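Local structure of phosphoribosylformylglycinamidine synthase 2 (Thermus thermophilus, 3VIU) at residues N450-R455 against A576-Y581. The protein belongs to the PurM-like (AIR synthase-related) family, with paired N- and C-terminal domains repeated along a single chain, and carries bound ADP and magnesium. Numbering follows the deposited sequence.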
loop_
_atom_site.group_PDB
_atom_site.type_symbol
_atom_site.label_atom_id
_atom_site.label_comp_id
_atom_site.label_asym_id
_atom_site.label_seq_id
_atom_site.Cartn_x
_atom_site.Cartn_y
_atom_site.Cartn_z
ATOM N N ASN A 450 -11.226 3.806 -2.684
ATOM C CA ASN A 450 -12.569 4.057 -2.205
ATOM C C ASN A 450 -13.415 2.809 -2.489
ATOM O O ASN A 450 -13.733 2.511 -3.633
ATOM C CB ASN A 450 -13.116 5.288 -2.940
ATOM C CG ASN A 450 -14.520 5.671 -2.498
ATOM O OD1 ASN A 450 -14.827 6.860 -2.363
ATOM N ND2 ASN A 450 -15.383 4.677 -2.289
ATOM N N PRO A 451 -13.795 2.067 -1.440
ATOM C CA PRO A 451 -14.600 0.849 -1.605
ATOM C C PRO A 451 -15.985 1.020 -2.214
ATOM O O PRO A 451 -16.469 0.119 -2.902
ATOM C CB PRO A 451 -14.651 0.273 -0.193
ATOM C CG PRO A 451 -14.568 1.477 0.661
ATOM C CD PRO A 451 -13.507 2.311 -0.017
ATOM N N ARG A 452 -16.627 2.159 -1.967
ATOM C CA ARG A 452 -17.961 2.405 -2.518
ATOM C C ARG A 452 -17.886 2.502 -4.039
ATOM O O ARG A 452 -18.649 1.850 -4.745
ATOM C CB ARG A 452 -18.554 3.682 -1.915
ATOM C CG ARG A 452 -18.674 3.622 -0.398
ATOM C CD ARG A 452 -19.430 4.810 0.169
ATOM N NE ARG A 452 -19.614 4.711 1.619
ATOM C CZ ARG A 452 -20.270 3.728 2.233
ATOM N NH1 ARG A 452 -20.809 2.743 1.530
ATOM N NH2 ARG A 452 -20.407 3.739 3.550
ATOM N N TYR A 453 -16.951 3.302 -4.539
ATOM C CA TYR A 453 -16.753 3.449 -5.982
ATOM C C TYR A 453 -16.388 2.081 -6.570
ATOM O O TYR A 453 -16.939 1.646 -7.587
ATOM C CB TYR A 453 -15.583 4.392 -6.280
ATOM C CG TYR A 453 -15.726 5.824 -5.817
ATOM C CD1 TYR A 453 -14.704 6.746 -6.055
ATOM C CD2 TYR A 453 -16.887 6.277 -5.193
ATOM C CE1 TYR A 453 -14.830 8.080 -5.691
ATOM C CE2 TYR A 453 -17.025 7.606 -4.830
ATOM C CZ TYR A 453 -15.995 8.503 -5.081
ATOM O OH TYR A 453 -16.129 9.823 -4.732
ATOM N N SER A 454 -15.446 1.417 -5.909
ATOM C CA SER A 454 -14.936 0.128 -6.351
ATOM C C SER A 454 -15.971 -1.006 -6.399
ATOM O O SER A 454 -15.979 -1.803 -7.337
ATOM C CB SER A 454 -13.732 -0.251 -5.475
ATOM O OG SER A 454 -12.711 0.754 -5.526
ATOM N N ARG A 455 -16.849 -1.074 -5.404
ATOM C CA ARG A 455 -17.875 -2.107 -5.381
ATOM C C ARG A 455 -18.850 -1.918 -6.545
ATOM O O ARG A 455 -19.209 -2.875 -7.222
ATOM C CB ARG A 455 -18.616 -2.072 -4.032
ATOM C CG ARG A 455 -20.043 -2.647 -4.016
ATOM C CD ARG A 455 -20.131 -4.090 -4.486
ATOM N NE ARG A 455 -19.486 -5.042 -3.585
ATOM C CZ ARG A 455 -19.851 -5.251 -2.323
ATOM N NH1 ARG A 455 -19.207 -6.146 -1.586
ATOM N NH2 ARG A 455 -20.850 -4.561 -1.792
ATOM N N ALA A 576 -22.721 6.698 -5.097
ATOM C CA ALA A 576 -21.707 6.030 -4.285
ATOM C C ALA A 576 -20.997 7.007 -3.352
ATOM O O ALA A 576 -19.882 6.752 -2.917
ATOM C CB ALA A 576 -20.687 5.347 -5.195
ATOM N N SER A 577 -21.646 8.119 -3.028
ATOM C CA SER A 577 -21.006 9.110 -2.176
ATOM C C SER A 577 -21.249 8.889 -0.701
ATOM O O SER A 577 -22.068 8.049 -0.298
ATOM C CB SER A 577 -21.493 10.505 -2.531
ATOM O OG SER A 577 -22.838 10.681 -2.113
ATOM N N GLU A 578 -20.524 9.668 0.101
ATOM C CA GLU A 578 -20.648 9.627 1.547
ATOM C C GLU A 578 -22.009 10.193 1.944
ATOM O O GLU A 578 -22.745 9.588 2.709
ATOM C CB GLU A 578 -19.555 10.474 2.208
ATOM C CG GLU A 578 -18.198 9.823 2.313
ATOM C CD GLU A 578 -18.239 8.519 3.095
ATOM O OE1 GLU A 578 -19.075 8.398 4.026
ATOM O OE2 GLU A 578 -17.424 7.623 2.779
ATOM N N VAL A 579 -22.343 11.362 1.412
ATOM C CA VAL A 579 -23.600 11.994 1.756
ATOM C C VAL A 579 -24.790 11.119 1.392
ATOM O O VAL A 579 -25.810 11.151 2.075
ATOM C CB VAL A 579 -23.751 13.386 1.080
ATOM C CG1 VAL A 579 -24.139 13.222 -0.391
ATOM C CG2 VAL A 579 -24.789 14.217 1.836
ATOM N N LEU A 580 -24.668 10.343 0.318
ATOM C CA LEU A 580 -25.767 9.467 -0.084
ATOM C C LEU A 580 -25.963 8.406 0.992
ATOM O O LEU A 580 -27.086 8.152 1.438
ATOM C CB LEU A 580 -25.471 8.778 -1.422
ATOM C CG LEU A 580 -26.471 7.675 -1.819
ATOM C CD1 LEU A 580 -27.874 8.258 -1.969
ATOM C CD2 LEU A 580 -26.038 7.028 -3.115
ATOM N N TYR A 581 -24.859 7.795 1.407
ATOM C CA TYR A 581 -24.893 6.757 2.427
ATOM C C TYR A 581 -25.454 7.275 3.744
ATOM O O TYR A 581 -26.196 6.574 4.422
ATOM C CB TYR A 581 -23.495 6.201 2.678
ATOM C CG TYR A 581 -23.457 5.190 3.794
ATOM C CD1 TYR A 581 -23.965 3.904 3.613
ATOM C CD2 TYR A 581 -22.923 5.520 5.036
ATOM C CE1 TYR A 581 -23.936 2.970 4.640
ATOM C CE2 TYR A 581 -22.890 4.593 6.072
ATOM C CZ TYR A 581 -23.398 3.319 5.866
ATOM O OH TYR A 581 -23.370 2.395 6.886
HETATM O O HOH W 1 -19.511 6.232 5.416
#
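Arg452 lays its guanidinium over one face of the Tyr581 ring, a cation-pi stack in which CZ lies 4.1 Å from the centroid of that ring. The two planes differ by 26°. NH2 supplies the closest approach, 3.4 Å from Tyr581 CG and nearly above the middle of the ring. A chain extended from CG to NE (chi2 -172°) carries the charge across to this position. On its way, Arg452 CB passes Ala576 O at 3.5 Å. Glu578 approaches the guanidinium at its edge, through two routes. OE2 makes a long salt bridge of 3.8 Å to Arg452 NE, with the carboxylate plane turned 65° from the guanidinium. A water accepts from Arg452 NH2 and donates to Glu578 OE1, the latter at 2.6 Å, so OE2 pairs with the guanidinium directly, though at long range, and OE1 through the water. Neither charge depends on this pair alone: Arg452 NH1 has a salt bridge to Glu587, and Glu578 OE2 is hydrogen-bonded to Tyr162 OH. Tyr453 closes the other part of the interface, its CD2 touching Ala576 CB at 3.9 Å, while Ala576 O lies near the ring plane, at the edge. Ser577, the N-cap of helix 578-584, accepts from Leu580 N through OG (3.1 Å), and the same OG is hydrogen-bonded to Leu574 O. Glu656 ties the two sides together, bonding Tyr453 OH and Glu578 N. The buried contact thus joins the N- and C-terminal AIR synthase-related domains of the chain's later half, through the starts of helix 451-456, just after strand 441-448, and helix 578-584, which follows strand 563-567 and packs against helix 391-399.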